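Local coordinates for protein fimbrin (PDB 1RT8) that binds and crosslinks actin filaments, associating with actin structures of cell polarity and acting in cytokinesis, mating and spore formation, at residues A287-P301 with F306-A319. Sequence-based numbering, arbitrary orientation.
Sequences ARVFTLWLNSLDVTP and FFNNLRDGLILLQA
The third calponin-homology domain of fimbrin, part of its second actin-binding region, illustrates how helices of the fold pack through an apolar seam with polar bonds near its ends: helix 282-296 and the loop after it pack against Phe-306 and the first half of helix 314-323. At one end Phe-306 lies against the helix, one ring face under Ala-287 CA and its CE1 3.7 Å from Phe-290 CB. Its CG stands anti to the backbone N (chi1 -178°), which carries the ring inward to Leu-383 of helix 379-397. Phe-307 CE1 comes to 3.7 Å from Ala-287 CB. Beside them Thr-291 OG1 donates to Ala-287 O at 2.8 Å, on the opposite face of that carbonyl from the helical Thr-291 N, and accepts from a water that in turn takes the N-H of Phe-306. Farther along, Leu-294 CD2 rests on Ala-319 CB at 3.7 Å. Past the helix the chain turns at Asp-298 with positive phi, and Val-299 lays CG2 3.9 Å from Ile-315 CD1, the two side chains crossing at about a right angle; the same CD1 meets Pro-301 CD. Gln-318, extended beyond CG, brings OE1 to the loop: Thr-300 N reaches it at 2.8 Å in the carbonyl plane, on a lone pair, and Thr-300 OG1 donates from above that plane at 3.1 Å. A leucine in place of Gln-318 would probably leave the Thr-300 N-H and hydroxyl without this shared acceptor and let the loop shift over Ile-315. Apolar packing thus joins the helices, while the loop after helix 282-296, through the doubly bonded Gln-318 OE1, and the turn at Phe-306, through the water, are probably held by polar bonds that such packing alone would not supply.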
loop_
_atom_site.group_PDB
_atom_site.type_symbol
_atom_site.label_atom_id
_atom_site.label_comp_id
_atom_site.label_asym_id
_atom_site.label_seq_id
_atom_site.Cartn_x
_atom_site.Cartn_y
_atom_site.Cartn_z
ATOM N N ALA A 287 -3.460 -13.781 4.280
ATOM C CA ALA A 287 -2.693 -13.742 3.041
ATOM C C ALA A 287 -2.347 -12.304 2.654
ATOM O O ALA A 287 -1.210 -12.017 2.272
ATOM C CB ALA A 287 -3.478 -14.428 1.903
ATOM N N ARG A 288 -3.321 -11.403 2.755
ATOM C CA ARG A 288 -3.097 -10.001 2.412
ATOM C C ARG A 288 -2.171 -9.310 3.408
ATOM O O ARG A 288 -1.373 -8.467 3.019
ATOM C CB ARG A 288 -4.431 -9.252 2.322
ATOM C CG ARG A 288 -5.128 -9.419 0.973
ATOM C CD ARG A 288 -6.571 -8.918 1.013
ATOM N NE ARG A 288 -7.271 -9.116 -0.259
ATOM C CZ ARG A 288 -7.040 -8.412 -1.367
ATOM N NH1 ARG A 288 -6.122 -7.454 -1.369
ATOM N NH2 ARG A 288 -7.731 -8.663 -2.474
ATOM N N VAL A 289 -2.285 -9.667 4.686
ATOM C CA VAL A 289 -1.430 -9.094 5.728
ATOM C C VAL A 289 0.004 -9.594 5.556
ATOM O O VAL A 289 0.957 -8.815 5.650
ATOM C CB VAL A 289 -1.929 -9.477 7.146
ATOM C CG1 VAL A 289 -0.901 -9.063 8.192
ATOM C CG2 VAL A 289 -3.273 -8.792 7.427
ATOM N N PHE A 290 0.153 -10.895 5.311
ATOM C CA PHE A 290 1.471 -11.494 5.122
ATOM C C PHE A 290 2.114 -10.944 3.852
ATOM O O PHE A 290 3.336 -10.759 3.798
ATOM C CB PHE A 290 1.370 -13.028 5.031
ATOM C CG PHE A 290 0.934 -13.698 6.312
ATOM C CD1 PHE A 290 0.648 -15.062 6.332
ATOM C CD2 PHE A 290 0.819 -12.979 7.493
ATOM C CE1 PHE A 290 0.257 -15.697 7.507
ATOM C CE2 PHE A 290 0.426 -13.606 8.682
ATOM C CZ PHE A 290 0.145 -14.969 8.688
ATOM N N THR A 291 1.294 -10.692 2.830
ATOM C CA THR A 291 1.782 -10.150 1.567
ATOM C C THR A 291 2.387 -8.774 1.817
ATOM O O THR A 291 3.468 -8.473 1.328
ATOM C CB THR A 291 0.651 -10.001 0.521
ATOM O OG1 THR A 291 0.266 -11.297 0.049
ATOM C CG2 THR A 291 1.118 -9.152 -0.667
ATOM N N LEU A 292 1.683 -7.945 2.580
ATOM C CA LEU A 292 2.182 -6.611 2.889
ATOM C C LEU A 292 3.476 -6.748 3.679
ATOM O O LEU A 292 4.460 -6.069 3.396
ATOM C CB LEU A 292 1.153 -5.832 3.715
ATOM C CG LEU A 292 -0.130 -5.369 3.012
ATOM C CD1 LEU A 292 -1.169 -4.971 4.050
ATOM C CD2 LEU A 292 0.186 -4.190 2.086
ATOM N N TRP A 293 3.485 -7.643 4.660
ATOM C CA TRP A 293 4.679 -7.835 5.476
ATOM C C TRP A 293 5.891 -8.273 4.646
ATOM O O TRP A 293 6.932 -7.613 4.654
ATOM C CB TRP A 293 4.412 -8.859 6.582
ATOM C CG TRP A 293 5.628 -9.128 7.412
ATOM C CD1 TRP A 293 6.287 -8.238 8.206
ATOM C CD2 TRP A 293 6.358 -10.358 7.493
ATOM N NE1 TRP A 293 7.388 -8.835 8.776
ATOM C CE2 TRP A 293 7.455 -10.137 8.356
ATOM C CE3 TRP A 293 6.193 -11.625 6.919
ATOM C CZ2 TRP A 293 8.385 -11.133 8.661
ATOM C CZ3 TRP A 293 7.121 -12.622 7.222
ATOM C CH2 TRP A 293 8.205 -12.367 8.085
ATOM N N LEU A 294 5.766 -9.386 3.933
ATOM C CA LEU A 294 6.877 -9.858 3.113
ATOM C C LEU A 294 7.335 -8.786 2.116
ATOM O O LEU A 294 8.533 -8.598 1.924
ATOM C CB LEU A 294 6.484 -11.137 2.362
ATOM C CG LEU A 294 6.412 -12.406 3.218
ATOM C CD1 LEU A 294 5.706 -13.520 2.444
ATOM C CD2 LEU A 294 7.818 -12.836 3.618
ATOM N N ASN A 295 6.393 -8.081 1.488
ATOM C CA ASN A 295 6.769 -7.051 0.523
ATOM C C ASN A 295 7.519 -5.933 1.223
ATOM O O ASN A 295 8.356 -5.271 0.612
ATOM C CB ASN A 295 5.546 -6.462 -0.203
ATOM C CG ASN A 295 5.046 -7.349 -1.342
ATOM O OD1 ASN A 295 5.764 -8.222 -1.825
ATOM N ND2 ASN A 295 3.817 -7.109 -1.785
ATOM N N SER A 296 7.228 -5.736 2.508
ATOM C CA SER A 296 7.888 -4.693 3.286
ATOM C C SER A 296 9.363 -5.028 3.468
ATOM O O SER A 296 10.174 -4.152 3.770
ATOM C CB SER A 296 7.214 -4.519 4.661
ATOM O OG SER A 296 7.717 -5.440 5.617
ATOM N N LEU A 297 9.707 -6.297 3.288
ATOM C CA LEU A 297 11.086 -6.750 3.433
ATOM C C LEU A 297 11.808 -6.571 2.104
ATOM O O LEU A 297 12.983 -6.940 1.959
ATOM C CB LEU A 297 11.108 -8.221 3.812
ATOM C CG LEU A 297 10.409 -8.594 5.109
ATOM C CD1 LEU A 297 10.510 -10.100 5.322
ATOM C CD2 LEU A 297 11.059 -7.844 6.257
ATOM N N ASP A 298 11.077 -6.037 1.129
ATOM C CA ASP A 298 11.581 -5.770 -0.214
ATOM C C ASP A 298 11.964 -6.979 -1.082
ATOM O O ASP A 298 12.970 -6.918 -1.778
ATOM C CB ASP A 298 12.771 -4.802 -0.161
ATOM C CG ASP A 298 12.886 -3.942 -1.427
ATOM O OD1 ASP A 298 12.406 -4.368 -2.489
ATOM O OD2 ASP A 298 13.455 -2.830 -1.347
ATOM N N VAL A 299 11.177 -8.063 -1.061
ATOM C CA VAL A 299 11.476 -9.241 -1.892
ATOM C C VAL A 299 11.285 -8.812 -3.335
ATOM O O VAL A 299 10.333 -8.109 -3.621
ATOM C CB VAL A 299 10.579 -10.435 -1.537
ATOM C CG1 VAL A 299 10.862 -10.853 -0.132
ATOM C CG2 VAL A 299 9.097 -10.081 -1.689
ATOM N N THR A 300 12.193 -9.214 -4.233
ATOM C CA THR A 300 12.150 -8.789 -5.649
ATOM C C THR A 300 10.796 -8.693 -6.344
ATOM O O THR A 300 10.175 -7.626 -6.301
ATOM C CB THR A 300 13.065 -9.612 -6.530
ATOM O OG1 THR A 300 14.350 -9.706 -5.917
ATOM C CG2 THR A 300 13.223 -8.935 -7.878
ATOM N N PRO A 301 10.308 -9.768 -7.003
ATOM C CA PRO A 301 8.999 -9.532 -7.626
ATOM C C PRO A 301 8.020 -9.332 -6.506
ATOM O O PRO A 301 7.677 -10.302 -5.834
ATOM C CB PRO A 301 8.692 -10.837 -8.383
ATOM C CG PRO A 301 9.968 -11.648 -8.290
ATOM C CD PRO A 301 10.646 -11.196 -7.022
ATOM N N PHE A 306 -0.371 -14.221 -3.228
ATOM C CA PHE A 306 0.251 -14.996 -2.156
ATOM C C PHE A 306 0.250 -16.514 -2.350
ATOM O O PHE A 306 1.247 -17.182 -2.076
ATOM C CB PHE A 306 -0.438 -14.657 -0.825
ATOM C CG PHE A 306 0.144 -15.365 0.383
ATOM C CD1 PHE A 306 1.194 -14.800 1.100
ATOM C CD2 PHE A 306 -0.392 -16.578 0.832
ATOM C CE1 PHE A 306 1.696 -15.427 2.249
ATOM C CE2 PHE A 306 0.100 -17.207 1.971
ATOM C CZ PHE A 306 1.146 -16.629 2.682
ATOM N N PHE A 307 -0.865 -17.061 -2.811
ATOM C CA PHE A 307 -0.964 -18.501 -2.977
ATOM C C PHE A 307 -0.317 -19.095 -4.220
ATOM O O PHE A 307 -0.450 -20.291 -4.477
ATOM C CB PHE A 307 -2.428 -18.928 -2.866
ATOM C CG PHE A 307 -3.018 -18.671 -1.509
ATOM C CD1 PHE A 307 -3.940 -17.655 -1.316
ATOM C CD2 PHE A 307 -2.591 -19.408 -0.405
ATOM C CE1 PHE A 307 -4.428 -17.375 -0.044
ATOM C CE2 PHE A 307 -3.071 -19.133 0.861
ATOM C CZ PHE A 307 -3.989 -18.115 1.043
ATOM N N ASN A 308 0.386 -18.268 -4.988
ATOM C CA ASN A 308 1.089 -18.753 -6.167
ATOM C C ASN A 308 2.510 -18.201 -6.244
ATOM O O ASN A 308 3.414 -18.881 -6.727
ATOM C CB ASN A 308 0.339 -18.403 -7.459
ATOM C CG ASN A 308 -0.857 -19.315 -7.706
ATOM O OD1 ASN A 308 -0.704 -20.531 -7.891
ATOM N ND2 ASN A 308 -2.060 -18.734 -7.700
ATOM N N ASN A 309 2.713 -16.991 -5.743
ATOM C CA ASN A 309 4.030 -16.362 -5.802
ATOM C C ASN A 309 5.128 -16.954 -4.905
ATOM O O ASN A 309 6.292 -16.574 -5.042
ATOM C CB ASN A 309 3.916 -14.861 -5.504
ATOM C CG ASN A 309 2.998 -14.126 -6.473
ATOM O OD1 ASN A 309 2.657 -14.630 -7.552
ATOM N ND2 ASN A 309 2.606 -12.915 -6.098
ATOM N N LEU A 310 4.783 -17.863 -3.995
ATOM C CA LEU A 310 5.788 -18.459 -3.106
ATOM C C LEU A 310 6.111 -19.901 -3.486
ATOM O O LEU A 310 6.929 -20.554 -2.824
ATOM C CB LEU A 310 5.304 -18.464 -1.649
ATOM C CG LEU A 310 4.767 -17.153 -1.066
ATOM C CD1 LEU A 310 4.560 -17.293 0.440
ATOM C CD2 LEU A 310 5.746 -16.060 -1.348
ATOM N N ARG A 311 5.464 -20.398 -4.537
ATOM C CA ARG A 311 5.667 -21.779 -4.959
ATOM C C ARG A 311 7.074 -22.196 -5.397
ATOM O O ARG A 311 7.450 -23.345 -5.207
ATOM C CB ARG A 311 4.664 -22.142 -6.052
ATOM C CG ARG A 311 3.211 -22.101 -5.593
ATOM C CD ARG A 311 2.311 -22.702 -6.660
ATOM N NE ARG A 311 0.896 -22.574 -6.330
ATOM C CZ ARG A 311 -0.079 -23.188 -6.996
ATOM N NH1 ARG A 311 0.220 -23.968 -8.028
ATOM N NH2 ARG A 311 -1.347 -23.032 -6.626
ATOM N N ASP A 312 7.855 -21.298 -5.991
ATOM C CA ASP A 312 9.196 -21.695 -6.394
ATOM C C ASP A 312 10.226 -21.438 -5.293
ATOM O O ASP A 312 11.424 -21.577 -5.515
ATOM C CB ASP A 312 9.619 -21.003 -7.699
ATOM C CG ASP A 312 9.829 -19.511 -7.532
ATOM O OD1 ASP A 312 10.105 -19.055 -6.401
ATOM O OD2 ASP A 312 9.733 -18.794 -8.540
ATOM N N GLY A 313 9.740 -21.042 -4.117
ATOM C CA GLY A 313 10.593 -20.816 -2.964
ATOM C C GLY A 313 11.539 -19.632 -2.927
ATOM O O GLY A 313 12.167 -19.381 -1.895
ATOM N N LEU A 314 11.640 -18.897 -4.027
ATOM C CA LEU A 314 12.551 -17.762 -4.095
ATOM C C LEU A 314 12.193 -16.609 -3.167
ATOM O O LEU A 314 13.071 -16.013 -2.543
ATOM C CB LEU A 314 12.644 -17.273 -5.541
ATOM C CG LEU A 314 13.295 -18.286 -6.492
ATOM C CD1 LEU A 314 13.403 -17.685 -7.898
ATOM C CD2 LEU A 314 14.679 -18.643 -5.969
ATOM N N ILE A 315 10.907 -16.293 -3.084
ATOM C CA ILE A 315 10.430 -15.223 -2.218
ATOM C C ILE A 315 10.736 -15.548 -0.762
ATOM O O ILE A 315 11.252 -14.707 -0.031
ATOM C CB ILE A 315 8.905 -15.014 -2.378
ATOM C CG1 ILE A 315 8.599 -14.496 -3.785
ATOM C CG2 ILE A 315 8.377 -14.065 -1.296
ATOM C CD1 ILE A 315 9.232 -13.177 -4.127
ATOM N N LEU A 316 10.421 -16.770 -0.343
ATOM C CA LEU A 316 10.678 -17.188 1.031
ATOM C C LEU A 316 12.171 -17.131 1.368
ATOM O O LEU A 316 12.563 -16.651 2.440
ATOM C CB LEU A 316 10.137 -18.608 1.262
ATOM C CG LEU A 316 8.600 -18.717 1.326
ATOM C CD1 LEU A 316 8.156 -20.167 1.295
ATOM C CD2 LEU A 316 8.107 -18.051 2.595
ATOM N N LEU A 317 13.002 -17.617 0.450
ATOM C CA LEU A 317 14.436 -17.617 0.667
ATOM C C LEU A 317 14.965 -16.193 0.807
ATOM O O LEU A 317 15.838 -15.933 1.633
ATOM C CB LEU A 317 15.138 -18.369 -0.466
ATOM C CG LEU A 317 14.848 -19.878 -0.428
ATOM C CD1 LEU A 317 15.443 -20.574 -1.642
ATOM C CD2 LEU A 317 15.401 -20.470 0.856
ATOM N N GLN A 318 14.433 -15.266 0.020
ATOM C CA GLN A 318 14.867 -13.876 0.122
ATOM C C GLN A 318 14.510 -13.319 1.497
ATOM O O GLN A 318 15.315 -12.627 2.115
ATOM C CB GLN A 318 14.211 -13.014 -0.947
ATOM C CG GLN A 318 14.738 -13.243 -2.350
ATOM C CD GLN A 318 13.947 -12.458 -3.375
ATOM O OE1 GLN A 318 13.861 -11.231 -3.307
ATOM N NE2 GLN A 318 13.356 -13.164 -4.328
ATOM N N ALA A 319 13.302 -13.633 1.964
ATOM C CA ALA A 319 12.824 -13.172 3.263
ATOM C C ALA A 319 13.787 -13.598 4.364
ATOM O O ALA A 319 14.170 -12.774 5.203
ATOM C CB ALA A 319 11.418 -13.728 3.543
HETATM O O HOH W 1 -1.516 -11.599 -2.424
#